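Local structure of transcriptional regulator, MarR family (Neisseria meningitidis serogroup B, 3G3Z) at residues L37-T42 with Q48-E53. The protein probably binds DNA as a dimeric MarR-family transcription factor and regulates gene expression in Neisseria meningitidis. Residues are numbered along the deposited sequence; the frame is centred on the assembly and turned at random.
Sequences LYTLAT and QKHIGE
In the winged helix-turn-helix domain of this MarR-family regulator, Thr39 and Leu40 near the end of helix 31-43 meet His50 and Ile51 of the short helix 48-55, which follows after a brief loop. The two segments cross at 115°, with their axes 10.5 Å apart at closest approach. Thr39 and Ile51 lie at the centre, their CA atoms 6.7 Å from each other. The threonine meets helix 48-55 with its methyl: Thr39 CG2 lies 3.9 Å from Ile51 CG1, on the inner part of the isoleucine side chain. The same methyl sits at the edge of the imidazole, near the ring plane, with Thr39 CG2 4.1 Å from His50 CD2. With OG1 beside the backbone N (chi1 -52°), CG2 comes to lie anti to that N, and the hydroxyl hydrogen-bonds to Ala35 O, one turn back in the helix, and to Trp55 NE1 at the far end of helix 48-55. One residue thus offers a greasy branch to its neighbour and has its buried hydroxyl satisfied. Farther out, the tips of Leu40 and Ile51 meet with the side chains at about a right angle, Leu40 CD2 lying 4.2 Å from Ile51 CD1; Leu40 also packs on Leu89 and Leu91 of the wing strand 89-91. The imidazole is tied back by a hydrogen bond from His50 NE2 to Glu43 OE2, which links the end of helix 31-43 directly to helix 48-55 and would help fix the ring's rotation. No hydrogen bond joins the two segments themselves, and the small, mostly apolar interface buries 150 Å². Such packing of successive, steeply crossed helices, with helix 59-71 next in the chain, is characteristic of the three-helix core of a winged helix-turn-helix domain.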
ATOM      1  N   LEU A  37       0.606  -7.610 -16.818  1.00 20.80           N
ATOM      2  CA  LEU A  37      -0.112  -8.801 -17.283  1.00 21.29           C
ATOM      3  C   LEU A  37      -1.634  -8.719 -17.095  1.00 21.23           C
ATOM      4  O   LEU A  37      -2.407  -9.025 -18.013  1.00 16.99           O
ATOM      5  CB  LEU A  37       0.442 -10.054 -16.584  1.00 21.50           C
ATOM      6  CG  LEU A  37       1.927 -10.384 -16.834  1.00 22.37           C
ATOM      7  CD1 LEU A  37       2.427 -11.406 -15.821  1.00 17.03           C
ATOM      8  CD2 LEU A  37       2.150 -10.869 -18.261  1.00 19.78           C
ATOM      9  N   TYR A  38      -2.057  -8.302 -15.907  1.00 17.67           N
ATOM     10  CA  TYR A  38      -3.479  -8.228 -15.615  1.00 20.16           C
ATOM     11  C   TYR A  38      -4.197  -7.093 -16.349  1.00 22.37           C
ATOM     12  O   TYR A  38      -5.325  -7.287 -16.816  1.00 21.09           O
ATOM     13  CB  TYR A  38      -3.727  -8.159 -14.118  1.00 18.42           C
ATOM     14  CG  TYR A  38      -5.173  -8.331 -13.745  1.00 19.54           C
ATOM     15  CD1 TYR A  38      -5.774  -9.595 -13.753  1.00 18.77           C
ATOM     16  CD2 TYR A  38      -5.952  -7.228 -13.388  1.00 19.24           C
ATOM     17  CE1 TYR A  38      -7.118  -9.751 -13.411  1.00 20.32           C
ATOM     18  CE2 TYR A  38      -7.295  -7.375 -13.042  1.00 22.33           C
ATOM     19  CZ  TYR A  38      -7.869  -8.634 -13.051  1.00 23.24           C
ATOM     20  OH  TYR A  38      -9.195  -8.770 -12.713  1.00 24.82           O
ATOM     21  N   THR A  39      -3.550  -5.929 -16.466  1.00 21.67           N
ATOM     22  CA  THR A  39      -4.111  -4.823 -17.263  1.00 23.18           C
ATOM     23  C   THR A  39      -4.310  -5.256 -18.719  1.00 21.97           C
ATOM     24  O   THR A  39      -5.368  -5.025 -19.313  1.00 25.54           O
ATOM     25  CB  THR A  39      -3.237  -3.528 -17.203  1.00 22.72           C
ATOM     26  OG1 THR A  39      -2.976  -3.179 -15.838  1.00 28.14           O
ATOM     27  CG2 THR A  39      -3.941  -2.362 -17.862  1.00 22.83           C
ATOM     28  N   LEU A  40      -3.304  -5.910 -19.280  1.00 21.37           N
ATOM     29  CA  LEU A  40      -3.353  -6.289 -20.688  1.00 24.01           C
ATOM     30  C   LEU A  40      -4.372  -7.390 -20.959  1.00 25.11           C
ATOM     31  O   LEU A  40      -5.002  -7.409 -22.014  1.00 24.74           O
ATOM     32  CB  LEU A  40      -1.963  -6.678 -21.200  1.00 22.07           C
ATOM     33  CG  LEU A  40      -0.912  -5.564 -21.313  1.00 22.18           C
ATOM     34  CD1 LEU A  40       0.377  -6.106 -21.911  1.00 18.51           C
ATOM     35  CD2 LEU A  40      -1.418  -4.381 -22.134  1.00 22.93           C
ATOM     36  N   ALA A  41      -4.535  -8.295 -19.998  1.00 26.82           N
ATOM     37  CA  ALA A  41      -5.457  -9.420 -20.143  1.00 29.46           C
ATOM     38  C   ALA A  41      -6.926  -9.009 -20.024  1.00 30.19           C
ATOM     39  O   ALA A  41      -7.797  -9.624 -20.643  1.00 30.73           O
ATOM     40  CB  ALA A  41      -5.125 -10.514 -19.135  1.00 29.36           C
ATOM     41  N   THR A  42      -7.185  -7.958 -19.251  1.00 28.90           N
ATOM     42  CA  THR A  42      -8.549  -7.540 -18.934  1.00 27.24           C
ATOM     43  C   THR A  42      -8.993  -6.266 -19.657  1.00 26.76           C
ATOM     44  O   THR A  42     -10.191  -6.010 -19.765  1.00 27.12           O
ATOM     45  CB  THR A  42      -8.719  -7.321 -17.414  1.00 26.05           C
ATOM     46  OG1 THR A  42      -7.756  -6.358 -16.972  1.00 25.84           O
ATOM     47  CG2 THR A  42      -8.521  -8.633 -16.639  1.00 24.42           C
ATOM     48  N   GLN A  48       2.411   1.672 -21.855  1.00 24.50           N
ATOM     49  CA  GLN A  48       3.118   1.573 -20.582  1.00 24.20           C
ATOM     50  C   GLN A  48       2.669   2.665 -19.620  1.00 23.01           C
ATOM     51  O   GLN A  48       2.549   2.433 -18.405  1.00 21.56           O
ATOM     52  CB  GLN A  48       4.623   1.674 -20.812  1.00 25.08           C
ATOM     53  CG  GLN A  48       5.225   0.448 -21.469  1.00 29.58           C
ATOM     54  CD  GLN A  48       6.674   0.646 -21.871  1.00 29.33           C
ATOM     55  OE1 GLN A  48       7.096   0.185 -22.924  1.00 30.21           O
ATOM     56  NE2 GLN A  48       7.441   1.332 -21.032  1.00 28.89           N
ATOM     57  N   LYS A  49       2.419   3.854 -20.171  1.00 22.06           N
ATOM     58  CA  LYS A  49       1.955   4.994 -19.382  1.00 23.07           C
ATOM     59  C   LYS A  49       0.616   4.731 -18.691  1.00 23.69           C
ATOM     60  O   LYS A  49       0.453   5.043 -17.500  1.00 23.42           O
ATOM     61  CB  LYS A  49       1.872   6.257 -20.240  1.00 23.51           C
ATOM     62  CG  LYS A  49       1.403   7.482 -19.462  1.00 25.11           C
ATOM     63  CD  LYS A  49       2.216   8.701 -19.843  1.00 30.02           C
ATOM     64  CE  LYS A  49       1.385   9.724 -20.567  1.00 31.33           C
ATOM     65  NZ  LYS A  49       0.749  10.679 -19.587  1.00 35.62           N
ATOM     66  N   HIS A  50      -0.339   4.163 -19.428  1.00 21.92           N
ATOM     67  CA  HIS A  50      -1.653   3.839 -18.855  1.00 21.11           C
ATOM     68  C   HIS A  50      -1.545   2.859 -17.682  1.00 22.20           C
ATOM     69  O   HIS A  50      -2.175   3.043 -16.632  1.00 20.78           O
ATOM     70  CB  HIS A  50      -2.586   3.269 -19.926  1.00 22.18           C
ATOM     71  CG  HIS A  50      -3.882   2.759 -19.379  1.00 25.24           C
ATOM     72  ND1 HIS A  50      -5.001   3.555 -19.257  1.00 27.87           N
ATOM     73  CD2 HIS A  50      -4.230   1.544 -18.894  1.00 21.70           C
ATOM     74  CE1 HIS A  50      -5.988   2.848 -18.736  1.00 25.44           C
ATOM     75  NE2 HIS A  50      -5.547   1.624 -18.507  1.00 24.66           N
ATOM     76  N   ILE A  51      -0.753   1.810 -17.889  1.00 21.74           N
ATOM     77  CA  ILE A  51      -0.479   0.805 -16.873  1.00 21.69           C
ATOM     78  C   ILE A  51       0.184   1.441 -15.647  1.00 20.33           C
ATOM     79  O   ILE A  51      -0.239   1.197 -14.516  1.00 21.88           O
ATOM     80  CB  ILE A  51       0.424  -0.312 -17.465  1.00 23.09           C
ATOM     81  CG1 ILE A  51      -0.320  -1.049 -18.584  1.00 17.70           C
ATOM     82  CG2 ILE A  51       0.904  -1.279 -16.383  1.00 19.37           C
ATOM     83  CD1 ILE A  51       0.593  -1.816 -19.518  1.00 21.65           C
ATOM     84  N   GLY A  52       1.207   2.264 -15.888  1.00 21.69           N
ATOM     85  CA  GLY A  52       1.949   2.952 -14.827  1.00 21.41           C
ATOM     86  C   GLY A  52       1.053   3.829 -13.975  1.00 21.62           C
ATOM     87  O   GLY A  52       1.126   3.791 -12.745  1.00 20.99           O
ATOM     88  N   GLU A  53       0.193   4.605 -14.637  1.00 21.20           N
ATOM     89  CA  GLU A  53      -0.771   5.473 -13.955  1.00 21.85           C
ATOM     90  C   GLU A  53      -1.858   4.694 -13.193  1.00 20.74           C
ATOM     91  O   GLU A  53      -2.118   4.973 -12.019  1.00 19.79           O
ATOM     92  CB  GLU A  53      -1.342   6.534 -14.913  1.00 21.22           C
ATOM     93  CG  GLU A  53      -0.603   7.877 -14.772  1.00 29.26           C
ATOM     94  CD  GLU A  53      -0.468   8.688 -16.065  1.00 34.59           C
ATOM     95  OE1 GLU A  53      -1.431   8.736 -16.863  1.00 34.68           O
ATOM     96  OE2 GLU A  53       0.610   9.306 -16.266  1.00 34.90           O
TER